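Local coordinates for protein HNH endonuclease (Geobacillus virus E2, PDB 5H0M) that probably nicks DNA as a thermophilic phage endonuclease of the HNH family, with a zinc ion bound by four cysteines, at residues A[91-99]-A[121-129]. Sequence-based numbering, arbitrary orientation.
Sequences VDHITPLLV and KTAEDKRRY
Strand 91-93 and the turn after it run beside the last turns of helix 115-129, with CA atoms 8.8 Å apart at Ile94 and Lys121 and 8.1 Å apart at Val99 and Tyr129. Lys121 carries the polar half of the contact. Its chain leaves the helix fully extended and bends only at the last torsion (chi4 -65°), which turns NZ in among four oxygens. NZ donates to His93 O at 2.8 Å and, on a longer bond, to Ile94 O, two carbonyls presented as the strand gives way to the turn. It also forms salt bridges with Asp92 OD2, met from above the carboxylate plane at 3.1 Å, and with Asp125 OD2 one helical turn on, through the syn lone pair at 2.7 Å. A long, unbranched lysine suits this place: its chain spans the gap, and its three N-H groups serve four oxygens, so at least one is shared or one contact is mainly electrostatic. Two waters extend the network, from Asp92 OD2 to Thr122 OG1 and from Ile94 O to Asp125 OD1. Farther along, tyrosine's broad ring offers a face to branched Val99, whose CG2 makes a CH-pi contact, and a surface to compact Pro96, whose CD meets Tyr129 CE2 obliquely at 3.4 Å. Antiparallel strands 90-93 and 110-113 with helix 115-129 form the beta-beta-alpha (His-Me finger) motif of HNH nucleases; Cys76, Cys79, Cys114 and Cys117 bind the zinc. His93 turns from the helix to bond Arg104 O. Carbonyls and carboxylates together satisfy the buried ammonium, so one positive charge ties the motif's helix to both strand and turn.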
# COMPACT_ATOMS: atom_id res chain seq x y z
N VAL A 91 2.63 -4.65 -3.21
CA VAL A 91 1.24 -4.27 -3.02
C VAL A 91 1.23 -3.01 -2.17
O VAL A 91 1.80 -3.01 -1.07
CB VAL A 91 0.42 -5.37 -2.34
CG1 VAL A 91 -1.00 -4.92 -2.06
CG2 VAL A 91 0.39 -6.61 -3.21
N ASP A 92 0.60 -1.95 -2.68
CA ASP A 92 0.58 -0.64 -2.01
C ASP A 92 -0.84 -0.23 -1.62
O ASP A 92 -1.81 -0.49 -2.34
CB ASP A 92 1.18 0.45 -2.91
CG ASP A 92 1.57 1.73 -2.16
OD1 ASP A 92 1.81 1.69 -0.92
OD2 ASP A 92 1.65 2.79 -2.81
N HIS A 93 -0.92 0.44 -0.47
CA HIS A 93 -2.15 1.10 -0.02
C HIS A 93 -2.42 2.34 -0.83
O HIS A 93 -1.53 3.19 -0.99
CB HIS A 93 -2.02 1.47 1.45
CG HIS A 93 -2.01 0.28 2.37
ND1 HIS A 93 -0.88 -0.46 2.60
CD2 HIS A 93 -3.00 -0.31 3.08
CE1 HIS A 93 -1.17 -1.45 3.42
NE2 HIS A 93 -2.45 -1.39 3.71
N ILE A 94 -3.64 2.47 -1.33
CA ILE A 94 -4.00 3.66 -2.13
C ILE A 94 -4.02 4.89 -1.22
O ILE A 94 -3.25 5.83 -1.41
CB ILE A 94 -5.32 3.49 -2.87
CG1 ILE A 94 -5.26 2.32 -3.84
CG2 ILE A 94 -5.70 4.80 -3.54
CD1 ILE A 94 -6.57 2.03 -4.54
N THR A 95 -4.88 4.86 -0.20
CA THR A 95 -4.76 5.76 0.94
C THR A 95 -3.70 5.14 1.84
O THR A 95 -3.87 4.02 2.31
CB THR A 95 -6.07 5.88 1.70
OG1 THR A 95 -7.09 6.36 0.81
CG2 THR A 95 -5.94 6.84 2.87
N PRO A 96 -2.59 5.85 2.06
CA PRO A 96 -1.48 5.22 2.79
C PRO A 96 -1.88 4.70 4.16
O PRO A 96 -2.76 5.24 4.83
CB PRO A 96 -0.45 6.34 2.90
CG PRO A 96 -0.72 7.21 1.72
CD PRO A 96 -2.21 7.18 1.54
N LEU A 97 -1.19 3.64 4.59
CA LEU A 97 -1.43 3.04 5.88
C LEU A 97 -1.38 4.04 7.03
O LEU A 97 -2.21 3.99 7.93
CB LEU A 97 -0.39 1.93 6.10
CG LEU A 97 -0.53 1.13 7.38
CD1 LEU A 97 -1.82 0.34 7.39
CD2 LEU A 97 0.68 0.21 7.52
N LEU A 98 -0.40 4.94 6.99
CA LEU A 98 -0.20 5.92 8.05
C LEU A 98 -1.19 7.07 7.98
O LEU A 98 -1.28 7.87 8.91
CB LEU A 98 1.24 6.43 8.02
CG LEU A 98 2.29 5.44 8.56
CD1 LEU A 98 3.70 5.85 8.13
CD2 LEU A 98 2.18 5.35 10.07
N VAL A 99 -1.92 7.16 6.87
CA VAL A 99 -2.96 8.18 6.70
C VAL A 99 -4.32 7.69 7.21
O VAL A 99 -5.08 8.45 7.82
CB VAL A 99 -3.04 8.64 5.23
CG1 VAL A 99 -4.27 9.49 4.95
CG2 VAL A 99 -1.78 9.39 4.85
N LYS A 121 3.77 6.82 -7.72
CA LYS A 121 2.70 6.99 -6.74
C LYS A 121 3.23 7.65 -5.48
O LYS A 121 2.53 8.45 -4.85
CB LYS A 121 2.04 5.66 -6.38
CG LYS A 121 0.93 5.80 -5.34
CD LYS A 121 0.10 4.55 -5.21
CE LYS A 121 -0.99 4.77 -4.17
NZ LYS A 121 -0.48 4.99 -2.79
N THR A 122 4.46 7.33 -5.09
CA THR A 122 5.06 7.96 -3.91
C THR A 122 5.14 9.47 -4.09
O THR A 122 4.81 10.23 -3.18
CB THR A 122 6.44 7.36 -3.61
OG1 THR A 122 6.27 5.98 -3.26
CG2 THR A 122 7.14 8.10 -2.47
N ALA A 123 5.54 9.92 -5.27
CA ALA A 123 5.62 11.36 -5.54
C ALA A 123 4.25 12.01 -5.55
O ALA A 123 4.03 13.10 -4.99
CB ALA A 123 6.33 11.59 -6.86
N GLU A 124 3.30 11.34 -6.18
CA GLU A 124 1.91 11.81 -6.19
C GLU A 124 1.37 11.95 -4.79
O GLU A 124 0.65 12.92 -4.47
CB GLU A 124 1.04 10.81 -6.97
CG GLU A 124 1.40 10.76 -8.44
CD GLU A 124 0.69 9.66 -9.21
OE1 GLU A 124 -0.04 8.88 -8.60
OE2 GLU A 124 0.90 9.62 -10.45
N ASP A 125 1.69 10.99 -3.93
CA ASP A 125 1.17 11.01 -2.57
C ASP A 125 1.79 12.11 -1.72
O ASP A 125 1.14 12.62 -0.81
CB ASP A 125 1.32 9.63 -1.91
CG ASP A 125 0.32 8.61 -2.43
OD1 ASP A 125 -0.64 8.98 -3.15
OD2 ASP A 125 0.51 7.43 -2.11
N LYS A 126 3.03 12.48 -2.03
CA LYS A 126 3.64 13.63 -1.34
C LYS A 126 2.89 14.91 -1.64
O LYS A 126 2.75 15.77 -0.77
CB LYS A 126 5.11 13.76 -1.70
CG LYS A 126 5.96 12.66 -1.08
CD LYS A 126 7.42 12.76 -1.45
CE LYS A 126 8.21 11.65 -0.75
NZ LYS A 126 9.47 11.32 -1.46
N ARG A 127 2.35 15.03 -2.85
CA ARG A 127 1.53 16.21 -3.18
C ARG A 127 0.21 16.21 -2.40
O ARG A 127 -0.33 17.27 -2.11
CB ARG A 127 1.28 16.30 -4.68
CG ARG A 127 2.54 16.63 -5.50
CD ARG A 127 2.26 16.93 -6.97
NE ARG A 127 1.86 15.78 -7.79
CZ ARG A 127 2.66 14.99 -8.51
NH1 ARG A 127 3.99 15.15 -8.50
NH2 ARG A 127 2.13 14.03 -9.23
N ARG A 128 -0.31 15.03 -2.09
CA ARG A 128 -1.57 14.92 -1.37
C ARG A 128 -1.44 15.04 0.15
O ARG A 128 -2.30 15.64 0.81
CB ARG A 128 -2.21 13.57 -1.69
CG ARG A 128 -2.70 13.43 -3.11
CD ARG A 128 -2.92 11.97 -3.49
NE ARG A 128 -3.63 11.76 -4.76
CZ ARG A 128 -3.14 11.93 -5.98
NH1 ARG A 128 -1.92 12.41 -6.16
NH2 ARG A 128 -3.92 11.64 -7.03
N TYR A 129 -0.38 14.44 0.70
CA TYR A 129 -0.25 14.25 2.14
C TYR A 129 1.05 14.78 2.76
O TYR A 129 1.22 14.71 3.97
CB TYR A 129 -0.33 12.76 2.45
CG TYR A 129 -1.56 12.07 1.94
CD1 TYR A 129 -2.81 12.41 2.42
CD2 TYR A 129 -1.46 11.07 0.99
CE1 TYR A 129 -3.95 11.74 1.95
CE2 TYR A 129 -2.58 10.42 0.51
CZ TYR A 129 -3.80 10.76 0.99
OH TYR A 129 -4.91 10.09 0.51
O HOH W 1 3.53 4.90 -2.47
O HOH W 2 -3.00 7.87 -3.23